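Local atomic coordinates of FAD:protein FMN transferase (Vibrio cholerae, PDB entry 6NXI), a protein that probably transfers the FMN moiety of FAD, in a magnesium-dependent reaction, to the hydroxyl group of a threonine residue in a target flavoprotein. Residues A[183-188]-A[220-225]; A[249-254]-A[275-280]; A[60-65]-A[140-145]. All blocks are in the same frame, centred on the assembly; numbering follows the deposited sequence. Where two conformers were deposited one is given.

Interaction 1. Residues A[183-188]-A[220-225]. With MG (magnesium ion), chain D; FAD (flavin-adenine dinucleotide), chain B.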
loop_
_atom_site.group_PDB
_atom_site.type_symbol
_atom_site.label_atom_id
_atom_site.label_comp_id
_atom_site.label_asym_id
_atom_site.label_seq_id
_atom_site.Cartn_x
_atom_site.Cartn_y
_atom_site.Cartn_z
ATOM N N GLY A 183 3.622 -8.472 -0.051
ATOM C CA GLY A 183 2.227 -8.903 -0.009
ATOM C C GLY A 183 1.297 -8.176 -0.966
ATOM O O GLY A 183 0.164 -8.677 -1.152
ATOM N N GLU A 184 1.727 -7.063 -1.572
ATOM C CA GLU A 184 0.923 -6.369 -2.600
ATOM C C GLU A 184 1.211 -7.086 -3.923
ATOM O O GLU A 184 2.405 -7.435 -4.160
ATOM C CB GLU A 184 1.360 -4.914 -2.744
ATOM C CG GLU A 184 0.495 -3.951 -1.932
ATOM C CD GLU A 184 0.196 -4.300 -0.489
ATOM O OE1 GLU A 184 0.818 -3.687 0.403
ATOM O OE2 GLU A 184 -0.650 -5.247 -0.235
ATOM N N ILE A 185 0.161 -7.403 -4.665
ATOM C CA ILE A 185 0.256 -8.312 -5.828
ATOM C C ILE A 185 -0.331 -7.692 -7.085
ATOM O O ILE A 185 -1.366 -7.027 -7.070
ATOM C CB ILE A 185 -0.430 -9.637 -5.479
ATOM C CG1 ILE A 185 0.232 -10.297 -4.282
ATOM C CG2 ILE A 185 -0.468 -10.520 -6.712
ATOM C CD1 ILE A 185 -0.567 -11.483 -3.755
ATOM N N ARG A 186 0.270 -8.022 -8.208
ATOM C CA ARG A 186 -0.393 -7.801 -9.498
ATOM C C ARG A 186 -0.201 -9.031 -10.385
ATOM O O ARG A 186 0.930 -9.547 -10.434
ATOM C CB ARG A 186 0.135 -6.552 -10.188
ATOM C CG ARG A 186 -0.611 -6.263 -11.469
ATOM C CD ARG A 186 -0.477 -4.791 -11.825
ATOM N NE ARG A 186 -0.712 -4.647 -13.240
ATOM C CZ ARG A 186 -0.441 -3.558 -13.933
ATOM N NH1 ARG A 186 0.124 -2.514 -13.342
ATOM N NH2 ARG A 186 -0.713 -3.557 -15.240
ATOM N N LEU A 187 -1.276 -9.448 -11.041
ATOM C CA LEU A 187 -1.322 -10.708 -11.813
ATOM C C LEU A 187 -1.692 -10.450 -13.261
ATOM O O LEU A 187 -2.496 -9.539 -13.544
ATOM C CB LEU A 187 -2.429 -11.590 -11.244
ATOM C CG LEU A 187 -2.423 -11.871 -9.760
ATOM C CD1 LEU A 187 -3.664 -12.659 -9.368
ATOM C CD2 LEU A 187 -1.120 -12.596 -9.389
ATOM N N LYS A 188 -1.161 -11.251 -14.147
ATOM C CA LYS A 188 -1.634 -11.265 -15.541
ATOM C C LYS A 188 -1.553 -12.686 -16.096
ATOM O O LYS A 188 -0.558 -13.365 -15.843
ATOM C CB LYS A 188 -0.849 -10.312 -16.434
ATOM C CG LYS A 188 -1.596 -10.020 -17.730
ATOM C CD LYS A 188 -0.776 -9.158 -18.618
ATOM C CE LYS A 188 -1.586 -8.537 -19.720
ATOM N NZ LYS A 188 -1.450 -9.363 -20.933
ATOM N N TYR A 220 -5.516 -8.415 -12.644
ATOM C CA TYR A 220 -5.889 -7.459 -11.572
ATOM C C TYR A 220 -4.732 -7.343 -10.594
ATOM O O TYR A 220 -3.875 -8.247 -10.506
ATOM C CB TYR A 220 -7.078 -7.964 -10.742
ATOM C CG TYR A 220 -8.390 -7.236 -10.870
ATOM C CD1 TYR A 220 -8.461 -5.856 -10.899
ATOM C CD2 TYR A 220 -9.586 -7.934 -10.792
ATOM C CE1 TYR A 220 -9.672 -5.192 -10.990
ATOM C CE2 TYR A 220 -10.806 -7.285 -10.871
ATOM C CZ TYR A 220 -10.846 -5.906 -10.981
ATOM O OH TYR A 220 -12.035 -5.238 -11.037
ATOM N N ALA A 221 -4.733 -6.250 -9.837
ATOM C CA ALA A 221 -3.889 -6.097 -8.643
ATOM C C ALA A 221 -4.750 -6.298 -7.399
ATOM O O ALA A 221 -5.973 -6.072 -7.445
ATOM C CB ALA A 221 -3.248 -4.736 -8.631
ATOM N N ILE A 222 -4.091 -6.809 -6.385
ATOM C CA ILE A 222 -4.681 -7.077 -5.060
ATOM C C ILE A 222 -3.789 -6.494 -3.983
ATOM O O ILE A 222 -2.626 -6.834 -3.906
ATOM C CB ILE A 222 -4.870 -8.598 -4.846
ATOM C CG1 ILE A 222 -5.464 -9.310 -6.048
ATOM C CG2 ILE A 222 -5.685 -8.768 -3.585
ATOM C CD1 ILE A 222 -4.432 -9.890 -7.025
ATOM N N ALA A 223 -4.393 -5.791 -3.036
ATOM C CA ALA A 223 -3.671 -5.228 -1.883
ATOM C C ALA A 223 -4.474 -5.556 -0.648
ATOM O O ALA A 223 -5.724 -5.551 -0.699
ATOM C CB ALA A 223 -3.485 -3.744 -1.989
ATOM N N THR A 224 -3.749 -5.815 0.434
ATOM C CA THR A 224 -4.371 -6.123 1.738
ATOM C C THR A 224 -3.753 -5.257 2.834
ATOM O O THR A 224 -2.533 -5.219 2.948
ATOM C CB THR A 224 -4.188 -7.610 2.062
ATOM O OG1 THR A 224 -4.833 -8.398 1.064
ATOM C CG2 THR A 224 -4.787 -7.980 3.395
ATOM N N SER A 225 -4.569 -4.620 3.680
ATOM C CA SER A 225 -4.075 -3.946 4.891
ATOM C C SER A 225 -4.636 -4.631 6.121
ATOM O O SER A 225 -5.690 -5.260 5.986
ATOM C CB SER A 225 -4.393 -2.471 4.846
ATOM O OG SER A 225 -3.432 -1.849 4.001
HETATM MG MG MG D . 0.466 -1.719 1.517
HETATM P PA FAD B . -0.199 -0.266 4.504
HETATM O O1A FAD B . -1.293 -0.825 5.341
HETATM O O2A FAD B . -0.273 -0.374 3.032
HETATM O O5B FAD B . 0.044 1.269 4.877
HETATM C C5B FAD B . 0.496 1.499 6.238
HETATM C C4B FAD B . 1.670 2.446 6.269
HETATM O O4B FAD B . 1.338 3.745 5.719
HETATM C C3B FAD B . 2.151 2.706 7.696
HETATM O O3B FAD B . 3.186 1.781 8.033
HETATM C C2B FAD B . 2.616 4.166 7.646
HETATM O O2B FAD B . 3.925 4.266 7.131
HETATM C C1B FAD B . 1.626 4.775 6.661
HETATM N N9A FAD B . 0.367 5.231 7.210
HETATM C C8A FAD B . -0.213 4.930 8.451
HETATM N N7A FAD B . -1.426 5.417 8.549
HETATM C C5A FAD B . -1.663 6.108 7.378
HETATM C C6A FAD B . -2.764 6.854 6.932
HETATM N N6A FAD B . -3.917 6.985 7.613
HETATM N N1A FAD B . -2.680 7.364 5.687
HETATM C C2A FAD B . -1.531 7.214 4.999
HETATM N N3A FAD B . -0.427 6.526 5.317
HETATM C C4A FAD B . -0.562 5.998 6.546
HETATM N N1 FAD B . 10.826 -0.170 5.894
HETATM C C2 FAD B . 12.062 -0.289 6.492
HETATM O O2 FAD B . 12.165 -0.815 7.622
HETATM N N3 FAD B . 13.199 0.122 5.873
HETATM C C4 FAD B . 13.188 0.703 4.632
HETATM O O4 FAD B . 14.227 1.092 4.115
HETATM C C4X FAD B . 11.919 0.867 3.985
HETATM N N5 FAD B . 11.874 1.435 2.797
HETATM C C5X FAD B . 10.645 1.591 2.200
HETATM C C6 FAD B . 10.571 2.218 0.940
HETATM C C7 FAD B . 9.382 2.412 0.269
HETATM C C7M FAD B . 9.379 3.088 -1.083
HETATM C C8 FAD B . 8.189 1.944 0.870
HETATM C C8M FAD B . 6.852 2.133 0.203
HETATM C C9 FAD B . 8.247 1.324 2.122
HETATM C C9A FAD B . 9.456 1.127 2.804
HETATM N N10 FAD B . 9.545 0.534 4.069
HETATM C C10 FAD B . 10.767 0.383 4.701
HETATM C "C1'" FAD B . 8.335 -0.026 4.709
HETATM C "C2'" FAD B . 7.436 0.983 5.327
HETATM O "O2'" FAD B . 8.092 1.647 6.403
HETATM C "C3'" FAD B . 6.184 0.275 5.871
HETATM O "O3'" FAD B . 6.488 -0.644 6.897
HETATM C "C4'" FAD B . 5.428 -0.542 4.840
HETATM O "O4'" FAD B . 5.418 0.160 3.607
HETATM C "C5'" FAD B . 4.040 -0.912 5.322
HETATM O "O5'" FAD B . 3.324 -1.501 4.208
HETATM P P FAD B . 1.952 -2.243 4.478
HETATM O O1P FAD B . 2.038 -3.130 5.637
HETATM O O2P FAD B . 1.572 -2.707 3.090
HETATM O O3P FAD B . 1.121 -0.977 4.959
HETATM O O HOH W 1 -2.473 -8.503 -1.497
HETATM O O HOH W 2 -1.999 -2.473 1.704
HETATM O O HOH W 3 2.224 -0.296 0.826
#
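Glu-184 spends its two carboxylate oxygens on different partners. OE1 binds a magnesium ion at 2.3 Å, while OE2 accepts a hydrogen bond from Thr-224 N across the strand pair at 3.2 Å, the donor standing 37° out of the carboxylate plane. A bend at chi2 (47°) brings the carboxylate back over the methyl of Ala-223, whose small side chain fits beneath it. The two strands run antiparallel near the middle of the large sheet, and Ile-185 and Ile-222 exchange both backbone bonds. Their side chains join Leu-187 in an apolar cluster on one sheet face: CD1 of Ile-222, turned toward the neighbouring strand by an unusual chi2 of 92°, meets Leu-187 CD1 at 3.7 Å and Ile-185 CG2 at 4.0 Å. On the other face Arg-186 lays its CB against Ala-221 CB and, extended from CG to NE, reaches a salt bridge with Asp-163. At its strand end, Ser-225 OG donates to FAD O1A at 2.7 Å. Asp-269 shares the metal with Glu-184. By also binding O2A and O2P, one oxygen from each FAD phosphate, the magnesium would draw off negative charge and probably polarise the diphosphate, consistent with cleavage between the FMN and AMP halves.

Interaction 2. Residues A[249-254]-A[275-280]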
loop_
_atom_site.group_PDB
_atom_site.type_symbol
_atom_site.label_atom_id
_atom_site.label_comp_id
_atom_site.label_asym_id
_atom_site.label_seq_id
_atom_site.Cartn_x
_atom_site.Cartn_y
_atom_site.Cartn_z
ATOM N N ARG A 249 -3.750 8.873 16.467
ATOM C CA ARG A 249 -3.361 7.601 17.106
ATOM C C ARG A 249 -3.579 6.406 16.190
ATOM O O ARG A 249 -4.392 6.434 15.265
ATOM C CB ARG A 249 -4.180 7.388 18.377
ATOM C CG ARG A 249 -4.089 8.521 19.390
ATOM C CD ARG A 249 -5.023 8.260 20.567
ATOM N NE ARG A 249 -4.914 9.350 21.537
ATOM C CZ ARG A 249 -4.026 9.394 22.517
ATOM N NH1 ARG A 249 -3.184 8.398 22.698
ATOM N NH2 ARG A 249 -3.991 10.439 23.324
ATOM N N PRO A 250 -2.940 5.269 16.495
ATOM C CA PRO A 250 -3.314 4.020 15.841
ATOM C C PRO A 250 -4.826 3.790 15.798
ATOM O O PRO A 250 -5.565 4.042 16.751
ATOM C CB PRO A 250 -2.553 2.969 16.618
ATOM C CG PRO A 250 -1.315 3.697 17.103
ATOM C CD PRO A 250 -1.809 5.091 17.424
ATOM N N ILE A 251 -5.279 3.255 14.666
ATOM C CA ILE A 251 -6.726 3.013 14.469
ATOM C C ILE A 251 -7.240 2.114 15.579
ATOM O O ILE A 251 -6.524 1.207 16.031
ATOM C CB ILE A 251 -7.064 2.468 13.073
ATOM C CG1 ILE A 251 -6.295 1.189 12.723
ATOM C CG2 ILE A 251 -6.874 3.577 12.062
ATOM C CD1 ILE A 251 -6.877 0.461 11.524
ATOM N N ASN A 252 -8.442 2.433 15.993
ATOM C CA ASN A 252 -9.190 1.705 17.029
ATOM C C ASN A 252 -10.577 1.511 16.432
ATOM O O ASN A 252 -11.468 2.406 16.630
ATOM C CB ASN A 252 -9.175 2.531 18.304
ATOM C CG ASN A 252 -9.927 1.834 19.404
ATOM O OD1 ASN A 252 -10.069 0.617 19.371
ATOM N ND2 ASN A 252 -10.429 2.610 20.352
ATOM N N ASN A 253 -10.735 0.488 15.612
ATOM C CA ASN A 253 -12.043 0.134 15.040
ATOM C C ASN A 253 -12.103 -1.391 14.968
ATOM O O ASN A 253 -11.164 -2.001 15.473
ATOM C CB ASN A 253 -12.374 0.907 13.771
ATOM C CG ASN A 253 -11.536 0.525 12.576
ATOM O OD1 ASN A 253 -10.950 -0.562 12.558
ATOM N ND2 ASN A 253 -11.515 1.403 11.576
ATOM N N ARG A 254 -13.158 -1.924 14.361
ATOM C CA ARG A 254 -13.456 -3.372 14.382
ATOM C C ARG A 254 -12.739 -4.027 13.211
ATOM O O ARG A 254 -12.859 -5.265 13.103
ATOM C CB ARG A 254 -14.959 -3.646 14.312
ATOM C CG ARG A 254 -15.724 -3.340 15.593
ATOM C CD ARG A 254 -17.214 -3.415 15.327
ATOM N NE ARG A 254 -17.727 -2.206 14.697
ATOM C CZ ARG A 254 -18.120 -1.108 15.354
ATOM N NH1 ARG A 254 -18.037 -1.024 16.678
ATOM N NH2 ARG A 254 -18.574 -0.077 14.667
ATOM N N LEU A 275 -9.670 2.584 3.276
ATOM C CA LEU A 275 -10.967 1.999 3.663
ATOM C C LEU A 275 -10.854 1.394 5.082
ATOM O O LEU A 275 -11.814 1.521 5.883
ATOM C CB LEU A 275 -11.424 0.992 2.612
ATOM C CG LEU A 275 -11.649 1.548 1.211
ATOM C CD1 LEU A 275 -12.096 0.422 0.288
ATOM C CD2 LEU A 275 -12.683 2.662 1.175
ATOM N N MET A 276 -9.720 0.801 5.442
ATOM C CA MET A 276 -9.512 0.273 6.823
ATOM C C MET A 276 -9.706 1.386 7.873
ATOM O O MET A 276 -10.408 1.172 8.874
ATOM C CB MET A 276 -8.141 -0.370 6.954
ATOM C CG MET A 276 -7.895 -0.938 8.316
ATOM S SD MET A 276 -6.889 -2.454 8.112
ATOM C CE MET A 276 -6.729 -2.811 9.859
ATOM N N VAL A 277 -9.133 2.559 7.642
ATOM C CA VAL A 277 -9.202 3.716 8.567
ATOM C C VAL A 277 -10.654 4.219 8.607
ATOM O O VAL A 277 -11.124 4.648 9.699
ATOM C CB VAL A 277 -8.206 4.828 8.190
ATOM C CG1 VAL A 277 -8.435 6.079 9.003
ATOM C CG2 VAL A 277 -6.749 4.369 8.282
ATOM N N MET A 278 -11.379 4.156 7.482
ATOM C CA MET A 278 -12.798 4.637 7.430
ATOM C C MET A 278 -13.697 3.761 8.301
ATOM O O MET A 278 -14.666 4.306 8.894
ATOM C CB MET A 278 -13.339 4.637 5.995
ATOM C CG MET A 278 -12.690 5.651 5.115
ATOM S SD MET A 278 -13.515 5.687 3.482
ATOM C CE MET A 278 -14.825 6.856 3.808
ATOM N N GLY A 279 -13.373 2.470 8.416
ATOM C CA GLY A 279 -14.227 1.503 9.094
ATOM C C GLY A 279 -15.225 0.890 8.141
ATOM O O GLY A 279 -15.323 1.342 6.970
ATOM N N GLU A 280 -15.895 -0.168 8.579
ATOM C CA GLU A 280 -16.688 -1.004 7.644
ATOM C C GLU A 280 -17.893 -0.195 7.135
ATOM O O GLU A 280 -18.198 -0.310 5.923
ATOM C CB GLU A 280 -17.020 -2.365 8.236
ATOM C CG GLU A 280 -17.933 -2.345 9.436
ATOM C CD GLU A 280 -17.323 -2.069 10.810
ATOM O OE1 GLU A 280 -16.148 -1.632 10.895
ATOM O OE2 GLU A 280 -18.077 -2.243 11.811
HETATM O O HOH W 4 -13.045 3.831 11.804
HETATM O O HOH W 5 -15.262 -0.437 13.064
HETATM O O HOH W 6 -19.812 -0.306 12.215
#
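Asn-253 and Arg-254 reach from a loop to a glycine-terminated helix-to-helix turn, in which Gly-279 ends helix 265-278 and is also the N-cap of helix 280-289. Asn-253 ND2 donates to Met-276 O at 2.9 Å, with the acceptor lying close to the amide plane. That carbonyl also receives Gly-279 N, so two donors grip it at the helix end. Beside it, a water links ND2 to Val-277 O. Ile-251 supplies the apolar half of the contact: its CD1 packs on Met-276 CG at 3.6 Å and its CG2 on Val-277 CG2 at 3.9 Å, the side chains crossing at about right angles. Val-277 also touches FAD, so this packing backs the ligand pocket. Glu-280 bends at chi2 (-83°) to form a salt bridge in which Arg-254 NE donates almost straight (175°) to the syn lone pair of Glu-280 OE2 at 2.9 Å, the guanidinium and carboxylate planes standing 87° apart.

Farther out, Val-255 N holds Asn-253 OD1 and so fixes which way round the amide sits. Glycine suits position 279, because at its positive phi a CB would collide with the carbonyl oxygen of Met-278. One water bridges Glu-280 OE1 to Arg-254 N.

Interaction 3. Residues A[60-65]-A[140-145]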
loop_
_atom_site.group_PDB
_atom_site.type_symbol
_atom_site.label_atom_id
_atom_site.label_comp_id
_atom_site.label_asym_id
_atom_site.label_seq_id
_atom_site.Cartn_x
_atom_site.Cartn_y
_atom_site.Cartn_z
ATOM N N SER A 60 12.656 12.326 0.878
ATOM C CA SER A 60 13.277 12.778 2.159
ATOM C C SER A 60 13.799 14.194 1.955
ATOM O O SER A 60 13.643 15.020 2.849
ATOM C CB SER A 60 14.332 11.860 2.618
ATOM O OG SER A 60 13.725 10.622 3.014
ATOM N N ARG A 61 14.352 14.470 0.780
ATOM C CA ARG A 61 14.811 15.861 0.518
ATOM C C ARG A 61 13.609 16.812 0.570
ATOM O O ARG A 61 13.806 17.971 1.054
ATOM C CB ARG A 61 15.616 15.897 -0.778
ATOM C CG ARG A 61 16.921 15.132 -0.616
ATOM C CD ARG A 61 17.805 15.281 -1.815
ATOM N NE ARG A 61 17.600 14.208 -2.760
ATOM C CZ ARG A 61 17.019 14.314 -3.969
ATOM N NH1 ARG A 61 16.522 15.465 -4.415
ATOM N NH2 ARG A 61 16.916 13.232 -4.703
ATOM N N PHE A 62 12.420 16.416 0.119
ATOM C CA PHE A 62 11.207 17.259 0.270
ATOM C C PHE A 62 10.876 17.427 1.758
ATOM O O PHE A 62 10.512 18.528 2.178
ATOM C CB PHE A 62 10.016 16.716 -0.500
ATOM C CG PHE A 62 8.775 17.548 -0.349
ATOM C CD1 PHE A 62 8.761 18.876 -0.770
ATOM C CD2 PHE A 62 7.641 17.042 0.249
ATOM C CE1 PHE A 62 7.618 19.644 -0.646
ATOM C CE2 PHE A 62 6.503 17.821 0.378
ATOM C CZ PHE A 62 6.486 19.119 -0.084
ATOM N N ASN A 63 10.937 16.341 2.520
ATOM C CA ASN A 63 10.667 16.396 3.980
ATOM C C ASN A 63 11.681 17.344 4.622
ATOM O O ASN A 63 11.271 18.037 5.582
ATOM C CB ASN A 63 10.644 14.990 4.584
ATOM C CG ASN A 63 9.446 14.215 4.082
ATOM O OD1 ASN A 63 8.461 14.807 3.641
ATOM N ND2 ASN A 63 9.529 12.883 4.135
ATOM N N GLN A 64 12.928 17.375 4.149
ATOM C CA GLN A 64 13.997 18.252 4.716
ATOM C C GLN A 64 13.834 19.697 4.244
ATOM O O GLN A 64 14.375 20.602 4.924
ATOM C CB GLN A 64 15.378 17.702 4.386
ATOM C CG GLN A 64 15.619 16.361 5.046
ATOM C CD GLN A 64 16.600 15.523 4.274
ATOM O OE1 GLN A 64 17.422 16.062 3.533
ATOM N NE2 GLN A 64 16.505 14.205 4.423
ATOM N N HIS A 65 13.082 19.924 3.175
ATOM C CA HIS A 65 12.851 21.273 2.578
ATOM C C HIS A 65 11.969 22.119 3.519
ATOM O O HIS A 65 10.980 21.592 4.011
ATOM C CB HIS A 65 12.260 21.028 1.192
ATOM C CG HIS A 65 11.946 22.250 0.407
ATOM N ND1 HIS A 65 12.940 22.975 -0.210
ATOM C CD2 HIS A 65 10.766 22.821 0.067
ATOM C CE1 HIS A 65 12.390 23.957 -0.888
ATOM N NE2 HIS A 65 11.066 23.913 -0.727
ATOM N N ASN A 140 5.027 20.126 -12.003
ATOM C CA ASN A 140 5.915 18.988 -11.643
ATOM C C ASN A 140 6.591 19.253 -10.288
ATOM O O ASN A 140 7.763 18.829 -10.102
ATOM C CB ASN A 140 6.925 18.753 -12.763
ATOM C CG ASN A 140 6.227 18.417 -14.061
ATOM O OD1 ASN A 140 5.116 17.886 -14.042
ATOM N ND2 ASN A 140 6.867 18.685 -15.188
ATOM N N THR A 141 5.908 19.958 -9.385
ATOM C CA THR A 141 6.482 20.327 -8.067
ATOM C C THR A 141 5.474 20.016 -6.967
ATOM O O THR A 141 4.245 19.901 -7.228
ATOM C CB THR A 141 6.932 21.803 -7.988
ATOM O OG1 THR A 141 5.741 22.570 -7.854
ATOM C CG2 THR A 141 7.716 22.221 -9.210
ATOM N N LEU A 142 6.029 19.877 -5.775
ATOM C CA LEU A 142 5.285 19.829 -4.504
ATOM C C LEU A 142 5.571 21.106 -3.720
ATOM O O LEU A 142 6.735 21.537 -3.705
ATOM C CB LEU A 142 5.775 18.627 -3.683
ATOM C CG LEU A 142 5.764 17.263 -4.359
ATOM C CD1 LEU A 142 6.134 16.200 -3.328
ATOM C CD2 LEU A 142 4.415 16.966 -4.985
ATOM N N SER A 143 4.574 21.583 -2.964
ATOM C CA SER A 143 4.819 22.657 -1.970
ATOM C C SER A 143 4.155 22.291 -0.646
ATOM O O SER A 143 3.158 21.523 -0.633
ATOM C CB SER A 143 4.427 24.049 -2.450
ATOM O OG SER A 143 3.281 24.015 -3.276
ATOM N N LYS A 144 4.756 22.784 0.418
ATOM C CA LYS A 144 4.267 22.560 1.792
ATOM C C LYS A 144 4.174 23.929 2.448
ATOM O O LYS A 144 5.170 24.663 2.338
ATOM C CB LYS A 144 5.197 21.606 2.541
ATOM C CG LYS A 144 6.676 21.967 2.511
ATOM C CD LYS A 144 7.625 20.814 2.829
ATOM C CE LYS A 144 8.023 20.766 4.281
ATOM N NZ LYS A 144 9.042 19.721 4.509
ATOM N N ASP A 145 3.012 24.250 3.025
ATOM C CA ASP A 145 2.736 25.620 3.538
ATOM C C ASP A 145 3.227 25.680 4.975
ATOM O O ASP A 145 3.159 26.771 5.577
ATOM C CB ASP A 145 1.272 26.015 3.384
ATOM C CG ASP A 145 0.285 25.261 4.249
ATOM O OD1 ASP A 145 0.713 24.457 5.145
ATOM O OD2 ASP A 145 -0.913 25.486 4.022
#
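The ring of Phe-62 is clasped between two side chains of one strand, Leu-142 and Lys-144, which point the same way because they are two residues apart. Leu-142 CB sits over one face, 4.0 Å from the ring centroid, and Lys-144 CD over the opposite face at 3.9 Å, both offset toward the rim, while the backbone carbon of Ser-143 lies at the ring edge. With CG anti to the backbone N (chi1 180°), Phe-62 extends straight from helix 58-64 toward strand 141-144. A flat aromatic suits this slot, since each face can take a CH-pi contact. The lysine slides past the ring in the opposite direction, and its bend at chi3 (-94°) carries NZ to the end of the helix. There NZ donates to Phe-62 O at 3.0 Å and to His-65 O at 2.7 Å; Leu-149 O is a third acceptor.

Away from this tight core the packing thins. His-65 lends mainly its backbone carbonyl, its NE2 being bonded to Glu-69 O, and Asn-63 turns its amide to Val-151; neither side chain packs closely on the strand. A long, flexible amine suits the central place: its methylenes can pack on a ring while its nitrogen reaches several carbonyls. Lys-144 is buried, and these carbonyl oxygens, gathered where the helix dipole is negative, would probably stabilise its positive charge.

Overall arrangement
From the N terminus, interaction 3 comes first: it closes a loop of 74 residues, rich in helix, by laying helix 58-64 on the small three-stranded sheet. Interaction 1 follows, joining neighbouring strands of the eight-stranded sheet across 31 residues that include the two-stranded sheet 199-203/211-215. Interaction 2 closes the last and shortest loop, 20 residues holding strand 255-262 and most of helix 265-278. The three stand in series, and none nests within or crosses another. Interactions 1 and 2 touch where Ser-225 C meets Met-276 SD at 3.7 Å, and both border the FAD site; interaction 3 lies apart, its nearest atoms about 19 Å from either.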